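Local atomic coordinates of haloperoxidase (Corallina officinalis, PDB entry 1QHB), a protein that catalyses the halogenation of organic substrates with hydrogen peroxide and bromide, using a bound vanadate, and assembles as a dodecamer with one stabilising calcium ion per subunit. Residues A[153-158]-A[432-437]; A[413-418]-A[464-469]. All coordinates share one frame; numbering follows the deposited sequence.

Contact 1 (A[153-158]-A[432-437])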
ATOM      1  N   PRO A 153     -55.138  -8.035   8.227  1.00 19.44           N
ATOM      2  CA  PRO A 153     -55.763  -8.076   9.559  1.00 18.14           C
ATOM      3  C   PRO A 153     -55.045  -7.090  10.465  1.00 17.04           C
ATOM      4  O   PRO A 153     -55.649  -6.330  11.241  1.00 17.22           O
ATOM      5  CB  PRO A 153     -55.523  -9.508  10.025  1.00 19.54           C
ATOM      6  CG  PRO A 153     -55.436 -10.285   8.745  1.00 21.06           C
ATOM      7  CD  PRO A 153     -54.679  -9.375   7.787  1.00 19.05           C
ATOM      8  N   GLU A 154     -53.703  -7.055  10.399  1.00 15.21           N
ATOM      9  CA  GLU A 154     -52.942  -6.123  11.203  1.00 12.31           C
ATOM     10  C   GLU A 154     -53.381  -4.651  11.120  1.00 14.45           C
ATOM     11  O   GLU A 154     -53.538  -3.896  12.106  1.00 11.86           O
ATOM     12  CB  GLU A 154     -51.463  -6.171  10.876  1.00 12.45           C
ATOM     13  CG  GLU A 154     -50.640  -5.449  11.954  1.00 13.41           C
ATOM     14  CD  GLU A 154     -49.145  -5.711  11.870  1.00 17.01           C
ATOM     15  OE1 GLU A 154     -48.714  -6.369  10.896  1.00 13.10           O
ATOM     16  OE2 GLU A 154     -48.481  -5.260  12.799  1.00 10.62           O
ATOM     17  N   LEU A 155     -53.569  -4.163   9.886  1.00 14.22           N
ATOM     18  CA  LEU A 155     -53.928  -2.760   9.659  1.00 15.37           C
ATOM     19  C   LEU A 155     -55.341  -2.520  10.160  1.00 15.08           C
ATOM     20  O   LEU A 155     -55.689  -1.480  10.765  1.00 18.17           O
ATOM     21  CB  LEU A 155     -53.752  -2.462   8.171  1.00 11.34           C
ATOM     22  CG  LEU A 155     -53.955  -1.056   7.614  1.00 16.82           C
ATOM     23  CD1 LEU A 155     -55.436  -0.803   7.362  1.00 12.50           C
ATOM     24  CD2 LEU A 155     -53.441   0.030   8.533  1.00 10.87           C
ATOM     25  N   ILE A 156     -56.213  -3.513   9.922  1.00 14.66           N
ATOM     26  CA  ILE A 156     -57.586  -3.415  10.418  1.00 15.00           C
ATOM     27  C   ILE A 156     -57.563  -3.166  11.926  1.00 14.82           C
ATOM     28  O   ILE A 156     -58.193  -2.213  12.413  1.00 15.34           O
ATOM     29  CB  ILE A 156     -58.392  -4.663  10.066  1.00 18.63           C
ATOM     30  CG1 ILE A 156     -58.566  -4.761   8.546  1.00 15.19           C
ATOM     31  CG2 ILE A 156     -59.747  -4.618  10.777  1.00 13.73           C
ATOM     32  CD1 ILE A 156     -59.047  -6.133   8.127  1.00 17.72           C
ATOM     33  N   ALA A 157     -56.845  -4.022  12.659  1.00 12.67           N
ATOM     34  CA  ALA A 157     -56.710  -3.816  14.093  1.00 11.27           C
ATOM     35  C   ALA A 157     -56.025  -2.504  14.438  1.00 13.27           C
ATOM     36  O   ALA A 157     -56.324  -1.974  15.494  1.00 14.66           O
ATOM     37  CB  ALA A 157     -55.834  -4.935  14.694  1.00 10.28           C
ATOM     38  N   GLU A 158     -55.001  -2.028  13.738  1.00 13.66           N
ATOM     39  CA  GLU A 158     -54.342  -0.782  14.018  1.00 13.23           C
ATOM     40  C   GLU A 158     -55.335   0.377  13.844  1.00 13.73           C
ATOM     41  O   GLU A 158     -55.269   1.304  14.678  1.00 13.16           O
ATOM     42  CB  GLU A 158     -53.176  -0.578  13.027  1.00  7.45           C
ATOM     43  CG  GLU A 158     -51.976  -1.467  13.461  1.00 11.63           C
ATOM     44  CD  GLU A 158     -50.743  -1.235  12.637  1.00 14.58           C
ATOM     45  OE1 GLU A 158     -50.796  -0.733  11.476  1.00 12.41           O
ATOM     46  OE2 GLU A 158     -49.644  -1.552  13.137  1.00 13.89           O
ATOM     47  N   ASP A 432     -62.501  -2.473   1.178  1.00 20.50           N
ATOM     48  CA  ASP A 432     -63.861  -2.916   1.504  1.00 19.44           C
ATOM     49  C   ASP A 432     -63.904  -3.717   2.799  1.00 18.13           C
ATOM     50  O   ASP A 432     -64.799  -3.658   3.638  1.00 22.90           O
ATOM     51  CB  ASP A 432     -64.378  -3.860   0.396  1.00 15.02           C
ATOM     52  CG  ASP A 432     -64.957  -3.140  -0.793  1.00 22.12           C
ATOM     53  OD1 ASP A 432     -65.038  -1.900  -0.814  1.00 21.87           O
ATOM     54  OD2 ASP A 432     -65.343  -3.852  -1.750  1.00 26.54           O
ATOM     55  N   VAL A 433     -62.915  -4.593   2.967  1.00 17.95           N
ATOM     56  CA  VAL A 433     -62.865  -5.423   4.171  1.00 21.25           C
ATOM     57  C   VAL A 433     -62.511  -4.602   5.395  1.00 21.75           C
ATOM     58  O   VAL A 433     -63.060  -4.836   6.463  1.00 25.43           O
ATOM     59  CB  VAL A 433     -61.881  -6.556   3.942  1.00 22.11           C
ATOM     60  CG1 VAL A 433     -61.671  -7.411   5.188  1.00 22.23           C
ATOM     61  CG2 VAL A 433     -62.390  -7.421   2.794  1.00 26.67           C
ATOM     62  N   LEU A 434     -61.655  -3.606   5.234  1.00 21.91           N
ATOM     63  CA  LEU A 434     -61.302  -2.717   6.349  1.00 20.67           C
ATOM     64  C   LEU A 434     -62.575  -2.000   6.795  1.00 21.55           C
ATOM     65  O   LEU A 434     -62.917  -2.011   7.981  1.00 20.07           O
ATOM     66  CB  LEU A 434     -60.194  -1.792   5.842  1.00 20.32           C
ATOM     67  CG  LEU A 434     -59.712  -0.588   6.642  1.00 20.83           C
ATOM     68  CD1 LEU A 434     -59.173  -0.936   8.011  1.00 16.83           C
ATOM     69  CD2 LEU A 434     -58.611   0.122   5.860  1.00 21.26           C
ATOM     70  N   VAL A 435     -63.361  -1.479   5.842  1.00 21.64           N
ATOM     71  CA  VAL A 435     -64.613  -0.803   6.206  1.00 22.06           C
ATOM     72  C   VAL A 435     -65.608  -1.770   6.822  1.00 22.92           C
ATOM     73  O   VAL A 435     -66.195  -1.451   7.861  1.00 22.14           O
ATOM     74  CB  VAL A 435     -65.227  -0.090   4.981  1.00 27.81           C
ATOM     75  CG1 VAL A 435     -66.627   0.421   5.231  1.00 26.27           C
ATOM     76  CG2 VAL A 435     -64.324   1.042   4.539  1.00 22.71           C
ATOM     77  N   GLU A 436     -65.771  -2.975   6.259  1.00 21.13           N
ATOM     78  CA  GLU A 436     -66.766  -3.882   6.823  1.00 22.90           C
ATOM     79  C   GLU A 436     -66.473  -4.264   8.263  1.00 23.78           C
ATOM     80  O   GLU A 436     -67.374  -4.298   9.105  1.00 24.75           O
ATOM     81  CB  GLU A 436     -66.844  -5.127   5.942  1.00 34.34           C
ATOM     82  CG  GLU A 436     -67.785  -6.194   6.479  1.00 49.64           C
ATOM     83  CD  GLU A 436     -67.528  -7.513   5.767  1.00 71.26           C
ATOM     84  OE1 GLU A 436     -67.680  -7.544   4.524  1.00 83.07           O
ATOM     85  OE2 GLU A 436     -67.169  -8.504   6.435  1.00 80.88           O
ATOM     86  N   GLU A 437     -65.218  -4.613   8.565  1.00 21.82           N
ATOM     87  CA  GLU A 437     -64.868  -5.024   9.909  1.00 21.10           C
ATOM     88  C   GLU A 437     -64.899  -3.920  10.958  1.00 20.36           C
ATOM     89  O   GLU A 437     -64.961  -4.316  12.122  1.00 20.19           O
ATOM     90  CB  GLU A 437     -63.433  -5.574   9.945  1.00 25.31           C
ATOM     91  CG  GLU A 437     -63.186  -6.574   8.841  1.00 43.93           C
ATOM     92  CD  GLU A 437     -63.247  -8.005   9.308  1.00 48.83           C
ATOM     93  OE1 GLU A 437     -63.726  -8.264  10.432  1.00 55.01           O
ATOM     94  OE2 GLU A 437     -62.773  -8.833   8.499  1.00 57.82           O
TER

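Contact 2 (A[413-418]-A[464-469])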
ATOM      1  N   LEU A 413     -59.560   7.217   3.087  1.00 15.19           N
ATOM      2  CA  LEU A 413     -59.931   6.159   2.163  1.00 15.70           C
ATOM      3  C   LEU A 413     -61.190   5.466   2.634  1.00 16.99           C
ATOM      4  O   LEU A 413     -62.051   5.068   1.860  1.00 17.20           O
ATOM      5  CB  LEU A 413     -58.817   5.097   2.025  1.00 11.59           C
ATOM      6  CG  LEU A 413     -57.482   5.547   1.390  1.00 17.70           C
ATOM      7  CD1 LEU A 413     -56.491   4.393   1.409  1.00 11.31           C
ATOM      8  CD2 LEU A 413     -57.707   6.086  -0.017  1.00 14.70           C
ATOM      9  N   ILE A 414     -61.290   5.210   3.909  1.00 16.74           N
ATOM     10  CA  ILE A 414     -62.441   4.596   4.558  1.00 16.08           C
ATOM     11  C   ILE A 414     -63.653   5.510   4.412  1.00 19.24           C
ATOM     12  O   ILE A 414     -64.703   5.006   4.044  1.00 17.16           O
ATOM     13  CB  ILE A 414     -62.110   4.433   6.052  1.00 19.86           C
ATOM     14  CG1 ILE A 414     -61.043   3.340   6.201  1.00 15.62           C
ATOM     15  CG2 ILE A 414     -63.368   4.185   6.861  1.00 15.84           C
ATOM     16  CD1 ILE A 414     -60.548   3.133   7.626  1.00  8.02           C
ATOM     17  N   SER A 415     -63.518   6.824   4.695  1.00 14.94           N
ATOM     18  CA  SER A 415     -64.696   7.676   4.588  1.00 17.45           C
ATOM     19  C   SER A 415     -65.263   7.703   3.174  1.00 18.76           C
ATOM     20  O   SER A 415     -66.474   7.538   2.941  1.00 18.48           O
ATOM     21  CB  SER A 415     -64.358   9.103   5.057  1.00 14.08           C
ATOM     22  OG  SER A 415     -65.648   9.700   5.309  1.00 19.78           O
ATOM     23  N   VAL A 416     -64.399   7.903   2.174  1.00 18.94           N
ATOM     24  CA  VAL A 416     -64.828   7.926   0.776  1.00 18.35           C
ATOM     25  C   VAL A 416     -65.457   6.609   0.360  1.00 22.46           C
ATOM     26  O   VAL A 416     -66.521   6.638  -0.265  1.00 22.02           O
ATOM     27  CB  VAL A 416     -63.643   8.270  -0.126  1.00 21.23           C
ATOM     28  CG1 VAL A 416     -63.923   8.041  -1.604  1.00 17.42           C
ATOM     29  CG2 VAL A 416     -63.263   9.713   0.160  1.00  9.30           C
ATOM     30  N   ASN A 417     -64.838   5.449   0.652  1.00 19.95           N
ATOM     31  CA  ASN A 417     -65.437   4.172   0.274  1.00 20.88           C
ATOM     32  C   ASN A 417     -66.800   3.906   0.899  1.00 22.87           C
ATOM     33  O   ASN A 417     -67.730   3.362   0.256  1.00 23.29           O
ATOM     34  CB  ASN A 417     -64.483   3.065   0.712  1.00 13.28           C
ATOM     35  CG  ASN A 417     -64.938   1.631   0.653  1.00 21.33           C
ATOM     36  OD1 ASN A 417     -65.748   1.098   1.415  1.00 20.75           O
ATOM     37  ND2 ASN A 417     -64.391   0.865  -0.286  1.00 16.76           N
ATOM     38  N   LYS A 418     -66.909   4.127   2.201  1.00 22.43           N
ATOM     39  CA  LYS A 418     -68.176   3.886   2.886  1.00 20.70           C
ATOM     40  C   LYS A 418     -69.268   4.852   2.372  1.00 24.99           C
ATOM     41  O   LYS A 418     -70.384   4.384   2.114  1.00 24.14           O
ATOM     42  CB  LYS A 418     -67.993   4.013   4.397  1.00 23.22           C
ATOM     43  CG  LYS A 418     -69.259   3.751   5.203  1.00 26.55           C
ATOM     44  CD  LYS A 418     -68.893   3.158   6.562  1.00 28.93           C
ATOM     45  CE  LYS A 418     -70.128   2.745   7.339  1.00 35.05           C
ATOM     46  NZ  LYS A 418     -70.885   1.664   6.663  1.00 39.27           N
ATOM     47  N   SER A 464     -69.278  11.700   7.829  1.00 23.22           N
ATOM     48  CA  SER A 464     -67.824  11.768   7.851  1.00 18.61           C
ATOM     49  C   SER A 464     -67.295  10.594   8.660  1.00 19.05           C
ATOM     50  O   SER A 464     -67.655  10.520   9.845  1.00 16.25           O
ATOM     51  CB  SER A 464     -67.321  13.072   8.470  1.00 21.91           C
ATOM     52  OG  SER A 464     -65.964  12.837   8.839  1.00 23.41           O
ATOM     53  N   PHE A 465     -66.545   9.677   8.003  1.00 16.17           N
ATOM     54  CA  PHE A 465     -65.981   8.590   8.805  1.00 13.53           C
ATOM     55  C   PHE A 465     -64.484   8.846   9.028  1.00 13.62           C
ATOM     56  O   PHE A 465     -63.752   7.931   9.379  1.00 15.05           O
ATOM     57  CB  PHE A 465     -66.233   7.224   8.161  1.00 13.43           C
ATOM     58  CG  PHE A 465     -67.721   7.019   7.910  1.00 22.28           C
ATOM     59  CD1 PHE A 465     -68.550   6.542   8.915  1.00 21.43           C
ATOM     60  CD2 PHE A 465     -68.263   7.296   6.668  1.00 18.16           C
ATOM     61  CE1 PHE A 465     -69.898   6.358   8.676  1.00 23.05           C
ATOM     62  CE2 PHE A 465     -69.621   7.106   6.433  1.00 22.31           C
ATOM     63  CZ  PHE A 465     -70.456   6.664   7.441  1.00 21.36           C
ATOM     64  N   LEU A 466     -63.984  10.069   8.811  1.00 10.45           N
ATOM     65  CA  LEU A 466     -62.616  10.423   9.000  1.00 12.69           C
ATOM     66  C   LEU A 466     -62.127  10.192  10.432  1.00 15.66           C
ATOM     67  O   LEU A 466     -62.892  10.226  11.403  1.00 14.72           O
ATOM     68  CB  LEU A 466     -62.450  11.900   8.659  1.00 10.64           C
ATOM     69  CG  LEU A 466     -62.844  12.217   7.202  1.00 16.41           C
ATOM     70  CD1 LEU A 466     -63.039  13.726   7.131  1.00 13.38           C
ATOM     71  CD2 LEU A 466     -61.831  11.683   6.214  1.00 13.75           C
ATOM     72  N   LEU A 467     -60.808   9.958  10.553  1.00 12.05           N
ATOM     73  CA  LEU A 467     -60.244   9.771  11.901  1.00 14.15           C
ATOM     74  C   LEU A 467     -60.046  11.159  12.491  1.00 12.56           C
ATOM     75  O   LEU A 467     -59.333  12.012  11.945  1.00 15.19           O
ATOM     76  CB  LEU A 467     -58.913   9.003  11.735  1.00  8.52           C
ATOM     77  CG  LEU A 467     -58.049   8.887  12.997  1.00 13.83           C
ATOM     78  CD1 LEU A 467     -58.599   7.876  13.965  1.00  6.43           C
ATOM     79  CD2 LEU A 467     -56.634   8.409  12.645  1.00 10.38           C
ATOM     80  N   PRO A 468     -60.662  11.461  13.622  1.00 13.00           N
ATOM     81  CA  PRO A 468     -60.531  12.748  14.276  1.00 12.97           C
ATOM     82  C   PRO A 468     -59.077  12.961  14.660  1.00 15.16           C
ATOM     83  O   PRO A 468     -58.487  12.101  15.301  1.00 13.89           O
ATOM     84  CB  PRO A 468     -61.501  12.702  15.446  1.00 12.81           C
ATOM     85  CG  PRO A 468     -62.439  11.550  15.176  1.00 11.25           C
ATOM     86  CD  PRO A 468     -61.580  10.559  14.396  1.00 12.75           C
ATOM     87  N   MET A 469     -58.488  14.118  14.303  1.00 13.61           N
ATOM     88  CA  MET A 469     -57.114  14.393  14.657  1.00  8.70           C
ATOM     89  C   MET A 469     -57.014  15.197  15.930  1.00 13.87           C
ATOM     90  O   MET A 469     -57.817  16.068  16.175  1.00 15.66           O
ATOM     91  CB  MET A 469     -56.386  15.108  13.503  1.00  6.78           C
ATOM     92  CG  MET A 469     -56.458  14.312  12.197  1.00 11.98           C
ATOM     93  SD  MET A 469     -55.683  12.668  12.409  1.00 16.76           S
ATOM     94  CE  MET A 469     -54.082  13.294  12.360  1.00  2.01           C
TER

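Contact 1 (A[153-158]-A[432-437])
L155 and I156, which meet L434, ride on a helical turn fixed by the backbone bond from E158 N to E154 O, 2.9 Å long. This is helix-against-helix packing within the mainly helical haloperoxidase fold: the start of helix 153-167 lies across the short helix 432-437, and the axes of 153-158 and 432-437 come within 9.9 Å of each other, at a crossing angle of -43°. The interface is purely apolar. L434 does most of the work from its side. Its CG stands anti to the backbone N (chi1 170°), which carries CD1 into the notch between L155 and I156, 3.8 Å from I156 CA, while CD2 meets L155 CD1 at 3.6 Å. L434 and I156 run past each other in opposite directions, I156 CG1 resting 3.9 Å from L434 CD1. On the same helix, E158 is salt-bridged to R404 and hydrogen-bonded to S554. L155 also touches R404 and Y552, and its side chain is about 10 Å from that of R406, a probable vanadate ligand. At the more exposed border, I156 splits its branches: CD1 reaches V433 CG1 at 4.1 Å, and CG2 sits 3.9 Å from E437 CB, so the glutamate contributes a methylene carbon.

Contact 2 (A[413-418]-A[464-469])
S415 and F465 make the polar link here, where the loop segment 464-469, between helix 439-456 and helix 484-499, lies against helix 407-422. F465 N gives its hydrogen to S415 OG at 2.8 Å, and the bond is nearly straight, with an N-H...O angle of 165°. The serine hydroxyl stands anti to its own main-chain nitrogen (chi1 -162°), which aims OG out of the helix at the passing loop. The loop also braces itself: L466 N makes a weak bond, 3.4 Å long, to S464 OG, although the firmer partner of that hydroxyl is T293 O. N449 ND2 serves both S464 O and L466 O, and Y163 OH holds F465 O.

The ring of F465 is met by K418, whose aliphatic chain lies across one face at about a right angle to the phenylalanine side chain. K418 CD is centred above the ring, 3.8 Å from the F465 centroid and 7° off the normal, a clear CH-pi contact, while K418 CG lies 3.6 Å from F465 CE2. The ammonium is less engaged: K418 NZ is 5.6 Å from the centroid of the F465 ring, at most a weak cation-pi attraction.

Plain apolar contacts fill in around these. S415 CB meets L466 CD2 at 3.8 Å, I414 CG2 lies 4.4 Å from F465 CB, and A446 of helix 439-456 also touches F465. An alanine in place of F465 would keep the main-chain N-H but is likely to strip the lysine methylenes of their flat support and open a gap beside A446.

Helix 407-422 therefore meets the loop in two ways, a directional bond to the main-chain N-H of F465 and lysine hydrocarbon laid over a buried ring.

In the fold
Helices 407-422 and 432-437 follow each other in the chain and tie the two contacts together, whose centres are 13 Å apart. L434, which packs on helix 153-167 in contact 1, also touches I414 of contact 2; V435 packs on K418, and D432 OD1 is probably hydrogen-bonded to N417 ND2. Helix 153-167 takes part in both neighbourhoods: its first turns form contact 1, and its Y163 touches I414 and bonds to the loop in contact 2. Both contacts are mostly buried, but contact 1 runs out to exposed V433 and E437, whereas contact 2 has no fully exposed partner. Two regular helices meet through hydrocarbon alone; the irregular loop, with main-chain groups to satisfy, adds a hydrogen bond and a ring.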